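Periplasmic binding protein (Thermotoga lettingae TMO, PDB 4RY8) binds 5-methylthioribose in the cleft between its two lobes, probably as the solute-binding component of a sugar transporter. Local coordinates at residues C[24-29]-C[178-183]; C[104-109]-C[275-280]; C[131-136]-C[197-202]. All coordinates share one frame; numbering follows the deposited sequence.

In the fold
The chain folds into two lobes, each built round a six-stranded sheet, with the 5-methylthioribose (SR1) between them. Contact 1 spans the cleft: 24-29, which follows strand 17-22 of one sheet, meets the start of helix 180-194 of the other lobe, and F29 lies against the sugar. Contact 2 ties a loop, directly following pocket residues F102 and D103, to the edge of the first sheet. Contact 3, which holds no pocket residue, packs the end of helix 118-132 on the second sheet. Centres lie about 27 Å (1 and 2), 26 Å (1 and 3) and 35 Å (2 and 3) apart. Contacts 2 and 3 both touch the second subunit, A134 of one copy packing on K277 of the other.

Contact 1 (C[24-29]-C[178-183]); sequences VGEGSF and GSTAAD. With SR1 (5-S-methyl-5-thio-alpha-D-ribofuranose), chain G.
The carboxylate of E26 reaches across to the 178-180 turn and is gripped by three donors at the start of helix 180-194. OE2 takes two of them, one over each face of the carboxylate: G178 N comes from one side at 2.8 Å from OE2, and T180 OG1 donates from the other at 2.9 Å from OE2. OE1 is met on its syn side, close to the carboxylate plane, by T180 N, 3.0 Å from OE1 and nearly straight at 171°. Held from both faces at OE2 and on the syn side at OE1, the group has little freedom to rotate. The negative charge beside the first backbone N-H groups of the helix is probably favourable. CG of E26 lies between the backbone N and the carbonyl carbon (chi1 72°), and from there the chain runs out extended to CD, crossing the T180 side chain at about a right angle.

Around this tight knot the contact is looser: G178 and S179 are exposed, and a water bridges E26 OE1 to A181 N, lying 2.9 Å from that N. On the ligand side, F29 lays one ring face against the sugar, with CZ 3.5 Å from SR1 C2. Bridging a loop of one lobe to a helix of the other is consistent with a latch on the closed, sugar-bound form of a periplasmic binding protein. The E26 side chain also touches W205, and F208 packs on T180, so the contact joins the loop before helix 28-44 to the start of helix 180-194, beside helix 206-219.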
ATOM      1  N   VAL C  24     -15.103 -12.611 -17.877  1.00 22.42           N
ATOM      2  CA  VAL C  24     -16.083 -12.796 -16.824  1.00 30.30           C
ATOM      3  C   VAL C  24     -17.034 -11.606 -16.855  1.00 27.45           C
ATOM      4  O   VAL C  24     -16.601 -10.488 -17.054  1.00 24.58           O
ATOM      5  CB  VAL C  24     -15.360 -12.883 -15.449  1.00 41.97           C
ATOM      6  CG1 VAL C  24     -16.304 -12.623 -14.275  1.00 35.20           C
ATOM      7  CG2 VAL C  24     -14.688 -14.240 -15.307  1.00 62.40           C
ATOM      8  N   GLY C  25     -18.320 -11.858 -16.682  1.00 27.01           N
ATOM      9  CA  GLY C  25     -19.302 -10.778 -16.687  1.00 33.16           C
ATOM     10  C   GLY C  25     -20.310 -10.786 -15.549  1.00 26.45           C
ATOM     11  O   GLY C  25     -21.176  -9.920 -15.522  1.00 28.22           O
ATOM     12  N   GLU C  26     -20.198 -11.715 -14.593  1.00 27.15           N
ATOM     13  CA  GLU C  26     -21.199 -11.856 -13.535  1.00 31.49           C
ATOM     14  C   GLU C  26     -21.115 -10.785 -12.432  1.00 26.43           C
ATOM     15  O   GLU C  26     -20.061 -10.422 -11.999  1.00 25.11           O
ATOM     16  CB  GLU C  26     -21.164 -13.258 -12.911  1.00 29.30           C
ATOM     17  CG  GLU C  26     -19.977 -13.587 -12.031  1.00 37.73           C
ATOM     18  CD  GLU C  26     -20.149 -14.933 -11.330  1.00 23.76           C
ATOM     19  OE1 GLU C  26     -21.151 -15.122 -10.592  1.00 31.53           O
ATOM     20  OE2 GLU C  26     -19.288 -15.792 -11.517  1.00 34.54           O
ATOM     21  N   GLY C  27     -22.256 -10.298 -11.982  1.00 27.16           N
ATOM     22  CA  GLY C  27     -22.298  -9.397 -10.827  1.00 31.57           C
ATOM     23  C   GLY C  27     -22.213  -7.925 -11.206  1.00 28.85           C
ATOM     24  O   GLY C  27     -21.711  -7.576 -12.291  1.00 26.83           O
ATOM     25  N   SER C  28     -22.698  -7.071 -10.296  1.00 25.60           N
ATOM     26  CA  SER C  28     -22.792  -5.629 -10.536  1.00 32.33           C
ATOM     27  C   SER C  28     -21.454  -4.887 -10.819  1.00 24.27           C
ATOM     28  O   SER C  28     -21.410  -3.998 -11.670  1.00 29.24           O
ATOM     29  CB  SER C  28     -23.596  -4.941  -9.393  1.00 31.07           C
ATOM     30  OG  SER C  28     -23.503  -3.529  -9.543  1.00 40.20           O
ATOM     31  N   PHE C  29     -20.371  -5.216 -10.138  1.00 25.20           N
ATOM     32  CA  PHE C  29     -19.064  -4.653 -10.513  1.00 26.56           C
ATOM     33  C   PHE C  29     -18.839  -4.698 -12.020  1.00 23.94           C
ATOM     34  O   PHE C  29     -18.535  -3.694 -12.642  1.00 34.54           O
ATOM     35  CB  PHE C  29     -17.893  -5.358  -9.804  1.00 24.38           C
ATOM     36  CG  PHE C  29     -16.535  -4.885 -10.283  1.00 25.21           C
ATOM     37  CD1 PHE C  29     -15.969  -5.366 -11.474  1.00 36.45           C
ATOM     38  CD2 PHE C  29     -15.854  -3.933  -9.578  1.00 21.59           C
ATOM     39  CE1 PHE C  29     -14.745  -4.893 -11.934  1.00 40.94           C
ATOM     40  CE2 PHE C  29     -14.649  -3.450 -10.018  1.00 22.27           C
ATOM     41  CZ  PHE C  29     -14.081  -3.935 -11.193  1.00 32.74           C
ATOM     42  N   GLY C 178     -20.037 -18.438 -12.172  1.00 27.92           N
ATOM     43  CA  GLY C 178     -21.254 -17.979 -12.842  1.00 30.73           C
ATOM     44  C   GLY C 178     -22.455 -17.741 -11.932  1.00 30.24           C
ATOM     45  O   GLY C 178     -23.387 -17.023 -12.295  1.00 40.91           O
ATOM     46  N   SER C 179     -22.444 -18.341 -10.754  1.00 29.72           N
ATOM     47  CA  SER C 179     -23.418 -18.068  -9.680  1.00 35.08           C
ATOM     48  C   SER C 179     -22.625 -17.996  -8.372  1.00 27.69           C
ATOM     49  O   SER C 179     -22.871 -18.755  -7.405  1.00 25.19           O
ATOM     50  CB  SER C 179     -24.424 -19.208  -9.586  1.00 30.80           C
ATOM     51  OG  SER C 179     -24.976 -19.425 -10.841  1.00 43.35           O
ATOM     52  N   THR C 180     -21.623 -17.130  -8.381  1.00 24.11           N
ATOM     53  CA  THR C 180     -20.598 -17.111  -7.354  1.00 21.65           C
ATOM     54  C   THR C 180     -21.137 -16.716  -5.991  1.00 24.28           C
ATOM     55  O   THR C 180     -20.787 -17.352  -5.004  1.00 25.15           O
ATOM     56  CB  THR C 180     -19.419 -16.205  -7.790  1.00 28.01           C
ATOM     57  OG1 THR C 180     -18.692 -16.817  -8.879  1.00 26.95           O
ATOM     58  CG2 THR C 180     -18.485 -15.952  -6.645  1.00 21.50           C
ATOM     59  N   ALA C 181     -21.954 -15.658  -5.909  1.00 22.24           N
ATOM     60  CA  ALA C 181     -22.536 -15.237  -4.638  1.00 22.07           C
ATOM     61  C   ALA C 181     -23.333 -16.351  -3.986  1.00 23.23           C
ATOM     62  O   ALA C 181     -23.099 -16.654  -2.814  1.00 21.66           O
ATOM     63  CB  ALA C 181     -23.444 -13.982  -4.828  1.00 22.52           C
ATOM     64  N   ALA C 182     -24.270 -16.954  -4.744  1.00 24.97           N
ATOM     65  CA  ALA C 182     -25.067 -18.112  -4.287  1.00 26.34           C
ATOM     66  C   ALA C 182     -24.200 -19.335  -3.935  1.00 26.19           C
ATOM     67  O   ALA C 182     -24.453 -20.039  -2.930  1.00 24.51           O
ATOM     68  CB  ALA C 182     -26.124 -18.497  -5.334  1.00 28.49           C
ATOM     69  N   ASP C 183     -23.184 -19.607  -4.736  1.00 24.76           N
ATOM     70  CA  ASP C 183     -22.317 -20.747  -4.393  1.00 29.20           C
ATOM     71  C   ASP C 183     -21.446 -20.460  -3.158  1.00 25.37           C
ATOM     72  O   ASP C 183     -21.211 -21.347  -2.334  1.00 29.87           O
ATOM     73  CB  ASP C 183     -21.491 -21.194  -5.610  1.00 33.69           C
ATOM     74  CG  ASP C 183     -22.382 -21.698  -6.774  1.00 41.96           C
ATOM     75  OD1 ASP C 183     -23.495 -22.258  -6.522  1.00 41.15           O
ATOM     76  OD2 ASP C 183     -21.953 -21.520  -7.943  1.00 31.08           O
TER
HETATM   77  CS  SR1 G 401     -13.059 -12.904 -10.793  1.00 25.10           C
HETATM   78  S   SR1 G 401     -11.895 -11.563 -10.699  1.00 20.45           S
HETATM   79  C5  SR1 G 401     -13.008 -10.466  -9.785  1.00 25.11           C
HETATM   80  C4  SR1 G 401     -12.345  -9.122  -9.493  1.00 20.17           C
HETATM   81  O4  SR1 G 401     -11.984  -8.589 -10.725  1.00 23.29           O
HETATM   82  C1  SR1 G 401     -12.266  -7.177 -10.794  1.00 43.30           C
HETATM   83  O1  SR1 G 401     -11.052  -6.521 -10.936  1.00 27.28           O
HETATM   84  C2  SR1 G 401     -12.960  -6.737  -9.515  1.00 30.48           C
HETATM   85  O2  SR1 G 401     -12.238  -5.828  -8.640  1.00 20.18           O
HETATM   86  C3  SR1 G 401     -13.231  -8.067  -8.841  1.00 21.80           C
HETATM   87  O3  SR1 G 401     -12.973  -7.985  -7.446  1.00 22.86           O
HETATM   88  O   HOH W   1     -22.677 -13.986  -8.121  1.00 31.66           O

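Contact 2 (C[104-109]-C[275-280]); sequences LVVDDN and LPKYLL
The loop between strands 98-102 and 113-115 is fastened to the edge of its lobe's parallel sheet by K277, which stands just before edge strand 278-280. The ammonium NZ donates to two carbonyls of the loop. V106 O receives it nearly head-on, 2.8 Å from NZ with a C=O...N angle of 161°, whereas D108 O is met from above its carbonyl plane at 3.1 Å from NZ. The two carbonyls flank D107, the centre of an inverse gamma turn. K277 CG is anti to the backbone N (chi1 175°), and a bend at chi2 (54°) directs the rest of the chain to the loop while CG lies over one face of the Y278 ring, 3.5 Å above its plane. F164 of the second subunit meets that ring edge-to-face. N109 adds a lighter touch, its ND2 4.4 Å from K277 CB. V111 O and a salt bridge to E113 bring the acceptors round NZ to four, more than its three N-H can serve in full at once; D108 turns its carboxylate to R110 and K90. Strand 113-115 pairs with 278-280, and helix 82-94 covers V106 through M86.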
ATOM      1  N   LEU C 104      -4.934  -7.987 -16.679  1.00 17.67           N
ATOM      2  CA  LEU C 104      -4.069  -9.074 -17.258  1.00 17.18           C
ATOM      3  C   LEU C 104      -2.685  -8.523 -17.441  1.00 19.64           C
ATOM      4  O   LEU C 104      -2.501  -7.498 -18.136  1.00 22.08           O
ATOM      5  CB  LEU C 104      -4.608  -9.480 -18.629  1.00 18.48           C
ATOM      6  CG  LEU C 104      -3.773 -10.536 -19.398  1.00 18.89           C
ATOM      7  CD1 LEU C 104      -3.935 -11.794 -18.609  1.00 19.22           C
ATOM      8  CD2 LEU C 104      -4.270 -10.702 -20.808  1.00 25.37           C
ATOM      9  N   VAL C 105      -1.698  -9.239 -16.910  1.00 23.04           N
ATOM     10  CA  VAL C 105      -0.319  -8.808 -16.924  1.00 22.28           C
ATOM     11  C   VAL C 105       0.318  -9.244 -18.238  1.00 27.75           C
ATOM     12  O   VAL C 105       0.317 -10.416 -18.553  1.00 20.51           O
ATOM     13  CB  VAL C 105       0.440  -9.445 -15.739  1.00 22.05           C
ATOM     14  CG1 VAL C 105       1.947  -9.214 -15.856  1.00 35.56           C
ATOM     15  CG2 VAL C 105      -0.123  -8.926 -14.429  1.00 27.85           C
ATOM     16  N   VAL C 106       0.838  -8.318 -19.036  1.00 25.20           N
ATOM     17  CA  VAL C 106       1.512  -8.742 -20.299  1.00 27.61           C
ATOM     18  C   VAL C 106       2.917  -8.168 -20.461  1.00 29.20           C
ATOM     19  O   VAL C 106       3.142  -6.954 -20.348  1.00 28.46           O
ATOM     20  CB  VAL C 106       0.610  -8.488 -21.546  1.00 29.81           C
ATOM     21  CG1 VAL C 106      -0.197  -7.235 -21.367  1.00 37.95           C
ATOM     22  CG2 VAL C 106       1.404  -8.415 -22.845  1.00 29.53           C
ATOM     23  N   ASP C 107       3.855  -9.073 -20.761  1.00 34.54           N
ATOM     24  CA  ASP C 107       5.267  -8.756 -20.969  1.00 32.80           C
ATOM     25  C   ASP C 107       5.502  -8.158 -22.351  1.00 28.81           C
ATOM     26  O   ASP C 107       6.185  -8.741 -23.167  1.00 34.28           O
ATOM     27  CB  ASP C 107       6.121 -10.045 -20.817  1.00 45.86           C
ATOM     28  CG  ASP C 107       7.636  -9.804 -20.969  1.00 37.17           C
ATOM     29  OD1 ASP C 107       8.106  -8.661 -20.837  1.00 44.61           O
ATOM     30  OD2 ASP C 107       8.368 -10.783 -21.205  1.00 53.97           O
ATOM     31  N   ASP C 108       4.954  -6.979 -22.609  1.00 29.19           N
ATOM     32  CA  ASP C 108       5.178  -6.317 -23.890  1.00 31.38           C
ATOM     33  C   ASP C 108       4.910  -4.848 -23.668  1.00 25.23           C
ATOM     34  O   ASP C 108       3.821  -4.506 -23.238  1.00 27.28           O
ATOM     35  CB  ASP C 108       4.219  -6.865 -24.958  1.00 36.83           C
ATOM     36  CG  ASP C 108       4.564  -6.381 -26.351  1.00 34.28           C
ATOM     37  OD1 ASP C 108       4.599  -5.149 -26.570  1.00 33.23           O
ATOM     38  OD2 ASP C 108       4.792  -7.241 -27.227  1.00 33.33           O
ATOM     39  N   ASN C 109       5.893  -4.000 -23.963  1.00 28.01           N
ATOM     40  CA  ASN C 109       5.824  -2.551 -23.691  1.00 33.89           C
ATOM     41  C   ASN C 109       4.803  -1.781 -24.529  1.00 29.77           C
ATOM     42  O   ASN C 109       4.488  -0.626 -24.208  1.00 30.11           O
ATOM     43  CB  ASN C 109       7.238  -1.922 -23.816  1.00 41.32           C
ATOM     44  CG  ASN C 109       7.255  -0.391 -23.643  1.00 67.53           C
ATOM     45  OD1 ASN C 109       7.665   0.335 -24.555  1.00 70.60           O
ATOM     46  ND2 ASN C 109       6.850   0.100 -22.466  1.00 48.93           N
ATOM     47  N   LEU C 275       0.885   5.705 -24.350  1.00 33.02           N
ATOM     48  CA  LEU C 275       0.307   5.685 -23.024  1.00 31.31           C
ATOM     49  C   LEU C 275       1.303   5.164 -22.023  1.00 28.04           C
ATOM     50  O   LEU C 275       2.204   4.392 -22.376  1.00 28.38           O
ATOM     51  CB  LEU C 275      -0.966   4.820 -22.992  1.00 29.11           C
ATOM     52  CG  LEU C 275      -2.342   5.552 -23.017  1.00 34.10           C
ATOM     53  CD1 LEU C 275      -2.328   6.811 -23.875  1.00 35.43           C
ATOM     54  CD2 LEU C 275      -3.482   4.625 -23.443  1.00 28.39           C
ATOM     55  N   PRO C 276       1.129   5.555 -20.759  1.00 28.79           N
ATOM     56  CA  PRO C 276       1.911   4.902 -19.732  1.00 35.77           C
ATOM     57  C   PRO C 276       1.714   3.360 -19.773  1.00 29.43           C
ATOM     58  O   PRO C 276       0.680   2.862 -20.219  1.00 24.65           O
ATOM     59  CB  PRO C 276       1.353   5.501 -18.433  1.00 34.50           C
ATOM     60  CG  PRO C 276       0.765   6.841 -18.832  1.00 40.08           C
ATOM     61  CD  PRO C 276       0.343   6.708 -20.256  1.00 31.48           C
ATOM     62  N   LYS C 277       2.726   2.619 -19.376  1.00 25.61           N
ATOM     63  CA  LYS C 277       2.628   1.175 -19.321  1.00 22.54           C
ATOM     64  C   LYS C 277       1.638   0.734 -18.248  1.00 24.44           C
ATOM     65  O   LYS C 277       0.936  -0.265 -18.425  1.00 22.23           O
ATOM     66  CB  LYS C 277       4.010   0.588 -19.083  1.00 24.01           C
ATOM     67  CG  LYS C 277       4.091  -0.929 -18.879  1.00 22.89           C
ATOM     68  CD  LYS C 277       3.462  -1.785 -19.947  1.00 25.47           C
ATOM     69  CE  LYS C 277       3.165  -3.162 -19.342  1.00 27.31           C
ATOM     70  NZ  LYS C 277       2.744  -4.181 -20.331  1.00 26.14           N
ATOM     71  N   TYR C 278       1.582   1.456 -17.118  1.00 22.42           N
ATOM     72  CA  TYR C 278       0.689   1.102 -16.013  1.00 21.24           C
ATOM     73  C   TYR C 278      -0.295   2.239 -15.749  1.00 27.03           C
ATOM     74  O   TYR C 278       0.119   3.356 -15.573  1.00 25.68           O
ATOM     75  CB  TYR C 278       1.473   0.733 -14.765  1.00 20.11           C
ATOM     76  CG  TYR C 278       2.380  -0.484 -15.034  1.00 21.08           C
ATOM     77  CD1 TYR C 278       1.856  -1.755 -15.171  1.00 22.93           C
ATOM     78  CD2 TYR C 278       3.726  -0.333 -15.165  1.00 20.46           C
ATOM     79  CE1 TYR C 278       2.688  -2.858 -15.467  1.00 20.47           C
ATOM     80  CE2 TYR C 278       4.559  -1.407 -15.430  1.00 21.57           C
ATOM     81  CZ  TYR C 278       4.026  -2.661 -15.597  1.00 21.21           C
ATOM     82  OH  TYR C 278       4.882  -3.722 -15.869  1.00 24.39           O
ATOM     83  N   LEU C 279      -1.590   1.934 -15.803  1.00 23.14           N
ATOM     84  CA  LEU C 279      -2.659   2.881 -15.522  1.00 23.58           C
ATOM     85  C   LEU C 279      -3.350   2.335 -14.288  1.00 27.89           C
ATOM     86  O   LEU C 279      -4.159   1.405 -14.356  1.00 31.90           O
ATOM     87  CB  LEU C 279      -3.594   3.024 -16.734  1.00 24.71           C
ATOM     88  CG  LEU C 279      -3.029   3.707 -18.001  1.00 23.01           C
ATOM     89  CD1 LEU C 279      -3.967   3.631 -19.181  1.00 28.59           C
ATOM     90  CD2 LEU C 279      -2.643   5.163 -17.785  1.00 30.83           C
ATOM     91  N   LEU C 280      -2.926   2.840 -13.135  1.00 23.96           N
ATOM     92  CA  LEU C 280      -3.465   2.394 -11.862  1.00 25.44           C
ATOM     93  C   LEU C 280      -4.609   3.338 -11.430  1.00 28.72           C
ATOM     94  O   LEU C 280      -4.414   4.550 -11.292  1.00 29.43           O
ATOM     95  CB  LEU C 280      -2.382   2.402 -10.785  1.00 36.27           C
ATOM     96  CG  LEU C 280      -1.097   1.616 -11.001  1.00 38.73           C
ATOM     97  CD1 LEU C 280      -0.306   1.609  -9.712  1.00 45.38           C
ATOM     98  CD2 LEU C 280      -1.363   0.210 -11.446  1.00 26.31           C
TER

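Contact 3 (C[131-136]-C[197-202]); sequences VDFAGN and EANAVL
F133 and N199 run past each other in opposite directions, the ring and amide planes turned 52° apart. The ring leads with its outer end, in van der Waals contact with N199: CE2 comes 3.7 Å from N199 ND2, and CZ comes 3.6 Å from N199 O. The same CZ makes an apolar contact with A200 CB at 3.8 Å, approached obliquely. CG of F133 is anti to the carbonyl carbon (chi1 -80°), a torsion that places the ring against N199 and A200. The backbone that presents it is a Schellman motif closing helix 118-132: A134, at positive phi, is the C-prime residue, with G135 N bonded to A130 O and A134 N to V131 O. The same residues form a type I' turn, F133 to N136, that leads into strand 137-142, the helix-to-strand return of an alpha/beta lobe. No direct hydrogen bond joins the two segments; N199 ND2 donates to a water 3.0 Å away that in turn donates to N136 O, 2.7 Å from it. N199 OD1 accepts from N138 N of the adjacent strand. F133 also packs on K226 and Y228 of strand 226-230, and L129 of helix 118-132 lies against A200.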
ATOM      1  N   VAL C 131      -5.735  -4.588  12.084  1.00 21.53           N
ATOM      2  CA  VAL C 131      -5.890  -3.516  13.038  1.00 23.12           C
ATOM      3  C   VAL C 131      -7.258  -3.532  13.813  1.00 22.30           C
ATOM      4  O   VAL C 131      -7.290  -3.290  15.031  1.00 23.05           O
ATOM      5  CB  VAL C 131      -5.657  -2.162  12.311  1.00 23.73           C
ATOM      6  CG1 VAL C 131      -6.038  -0.980  13.193  1.00 32.75           C
ATOM      7  CG2 VAL C 131      -4.210  -2.075  11.885  1.00 32.38           C
ATOM      8  N   ASP C 132      -8.373  -3.755  13.131  1.00 20.63           N
ATOM      9  CA  ASP C 132      -9.638  -3.853  13.824  1.00 21.80           C
ATOM     10  C   ASP C 132      -9.665  -4.930  14.861  1.00 21.83           C
ATOM     11  O   ASP C 132     -10.347  -4.804  15.858  1.00 21.96           O
ATOM     12  CB  ASP C 132     -10.773  -4.119  12.837  1.00 31.14           C
ATOM     13  CG  ASP C 132     -11.277  -2.847  12.167  1.00 32.02           C
ATOM     14  OD1 ASP C 132     -10.666  -1.774  12.382  1.00 27.49           O
ATOM     15  OD2 ASP C 132     -12.283  -2.950  11.430  1.00 29.49           O
ATOM     16  N   PHE C 133      -8.956  -6.026  14.617  1.00 20.53           N
ATOM     17  CA  PHE C 133      -8.862  -7.096  15.579  1.00 20.78           C
ATOM     18  C   PHE C 133      -7.614  -7.026  16.488  1.00 21.74           C
ATOM     19  O   PHE C 133      -7.318  -7.996  17.193  1.00 21.48           O
ATOM     20  CB  PHE C 133      -8.903  -8.439  14.795  1.00 20.17           C
ATOM     21  CG  PHE C 133     -10.281  -8.849  14.401  1.00 20.38           C
ATOM     22  CD1 PHE C 133     -10.857  -8.368  13.239  1.00 19.54           C
ATOM     23  CD2 PHE C 133     -11.027  -9.714  15.216  1.00 22.97           C
ATOM     24  CE1 PHE C 133     -12.134  -8.744  12.876  1.00 19.71           C
ATOM     25  CE2 PHE C 133     -12.288 -10.097  14.860  1.00 23.52           C
ATOM     26  CZ  PHE C 133     -12.857  -9.604  13.694  1.00 23.69           C
ATOM     27  N   ALA C 134      -6.899  -5.893  16.515  1.00 21.78           N
ATOM     28  CA  ALA C 134      -5.632  -5.789  17.272  1.00 22.99           C
ATOM     29  C   ALA C 134      -4.725  -6.999  17.032  1.00 23.88           C
ATOM     30  O   ALA C 134      -4.111  -7.473  17.960  1.00 23.22           O
ATOM     31  CB  ALA C 134      -5.849  -5.629  18.766  1.00 23.81           C
ATOM     32  N   GLY C 135      -4.661  -7.469  15.789  1.00 21.79           N
ATOM     33  CA  GLY C 135      -3.759  -8.559  15.371  1.00 26.68           C
ATOM     34  C   GLY C 135      -4.084  -9.969  15.824  1.00 22.29           C
ATOM     35  O   GLY C 135      -3.252 -10.872  15.617  1.00 26.77           O
ATOM     36  N   ASN C 136      -5.256 -10.175  16.438  1.00 21.29           N
ATOM     37  CA  ASN C 136      -5.781 -11.522  16.744  1.00 28.56           C
ATOM     38  C   ASN C 136      -7.181 -11.788  16.142  1.00 24.37           C
ATOM     39  O   ASN C 136      -8.178 -11.148  16.526  1.00 23.89           O
ATOM     40  CB  ASN C 136      -5.857 -11.727  18.260  1.00 28.52           C
ATOM     41  CG  ASN C 136      -4.496 -11.727  18.913  1.00 36.98           C
ATOM     42  OD1 ASN C 136      -3.674 -12.627  18.697  1.00 32.04           O
ATOM     43  ND2 ASN C 136      -4.231 -10.701  19.686  1.00 37.05           N
ATOM     44  N   GLU C 197     -14.617 -21.505  15.524  1.00 32.38           N
ATOM     45  CA  GLU C 197     -13.771 -20.482  16.118  1.00 38.99           C
ATOM     46  C   GLU C 197     -13.615 -19.253  15.187  1.00 37.73           C
ATOM     47  O   GLU C 197     -13.095 -18.235  15.618  1.00 31.49           O
ATOM     48  CB  GLU C 197     -12.397 -21.068  16.522  1.00 30.22           C
ATOM     49  CG  GLU C 197     -11.368 -21.205  15.391  1.00 40.33           C
ATOM     50  CD  GLU C 197     -11.504 -22.468  14.532  1.00 60.47           C
ATOM     51  OE1 GLU C 197     -12.554 -23.167  14.591  1.00 34.58           O
ATOM     52  OE2 GLU C 197     -10.538 -22.757  13.784  1.00 51.86           O
ATOM     53  N   ALA C 198     -14.076 -19.339  13.931  1.00 25.09           N
ATOM     54  CA  ALA C 198     -13.817 -18.292  12.970  1.00 26.40           C
ATOM     55  C   ALA C 198     -14.640 -17.071  13.388  1.00 30.35           C
ATOM     56  O   ALA C 198     -15.767 -17.226  13.832  1.00 25.15           O
ATOM     57  CB  ALA C 198     -14.170 -18.757  11.564  1.00 28.62           C
ATOM     58  N   ASN C 199     -14.054 -15.876  13.315  1.00 25.79           N
ATOM     59  CA  ASN C 199     -14.790 -14.637  13.660  1.00 25.58           C
ATOM     60  C   ASN C 199     -14.577 -13.474  12.663  1.00 26.50           C
ATOM     61  O   ASN C 199     -15.029 -12.356  12.885  1.00 21.28           O
ATOM     62  CB  ASN C 199     -14.423 -14.175  15.079  1.00 26.23           C
ATOM     63  CG  ASN C 199     -12.928 -13.895  15.245  1.00 27.31           C
ATOM     64  OD1 ASN C 199     -12.120 -14.126  14.339  1.00 25.82           O
ATOM     65  ND2 ASN C 199     -12.549 -13.459  16.419  1.00 31.68           N
ATOM     66  N   ALA C 200     -13.895 -13.727  11.551  1.00 23.17           N
ATOM     67  CA  ALA C 200     -13.794 -12.698  10.510  1.00 31.39           C
ATOM     68  C   ALA C 200     -13.820 -13.330   9.151  1.00 25.87           C
ATOM     69  O   ALA C 200     -13.409 -14.471   8.991  1.00 23.97           O
ATOM     70  CB  ALA C 200     -12.525 -11.878  10.673  1.00 25.52           C
ATOM     71  N   VAL C 201     -14.283 -12.561   8.169  1.00 22.95           N
ATOM     72  CA  VAL C 201     -14.219 -12.948   6.760  1.00 20.12           C
ATOM     73  C   VAL C 201     -13.479 -11.888   5.948  1.00 18.09           C
ATOM     74  O   VAL C 201     -13.733 -10.697   6.048  1.00 25.26           O
ATOM     75  CB  VAL C 201     -15.625 -13.138   6.152  1.00 19.74           C
ATOM     76  CG1 VAL C 201     -15.534 -13.497   4.657  1.00 20.16           C
ATOM     77  CG2 VAL C 201     -16.405 -14.149   6.957  1.00 20.53           C
ATOM     78  N   LEU C 202     -12.577 -12.360   5.110  1.00 19.79           N
ATOM     79  CA  LEU C 202     -11.872 -11.532   4.170  1.00 17.57           C
ATOM     80  C   LEU C 202     -12.140 -12.111   2.783  1.00 19.83           C
ATOM     81  O   LEU C 202     -11.709 -13.215   2.424  1.00 17.79           O
ATOM     82  CB  LEU C 202     -10.390 -11.508   4.504  1.00 17.62           C
ATOM     83  CG  LEU C 202      -9.498 -10.751   3.548  1.00 20.42           C
ATOM     84  CD1 LEU C 202      -9.799  -9.258   3.641  1.00 19.17           C
ATOM     85  CD2 LEU C 202      -8.028 -11.059   3.867  1.00 17.33           C
TER
HETATM   86  O   HOH W   2      -9.964 -12.759  17.857  1.00 40.67           O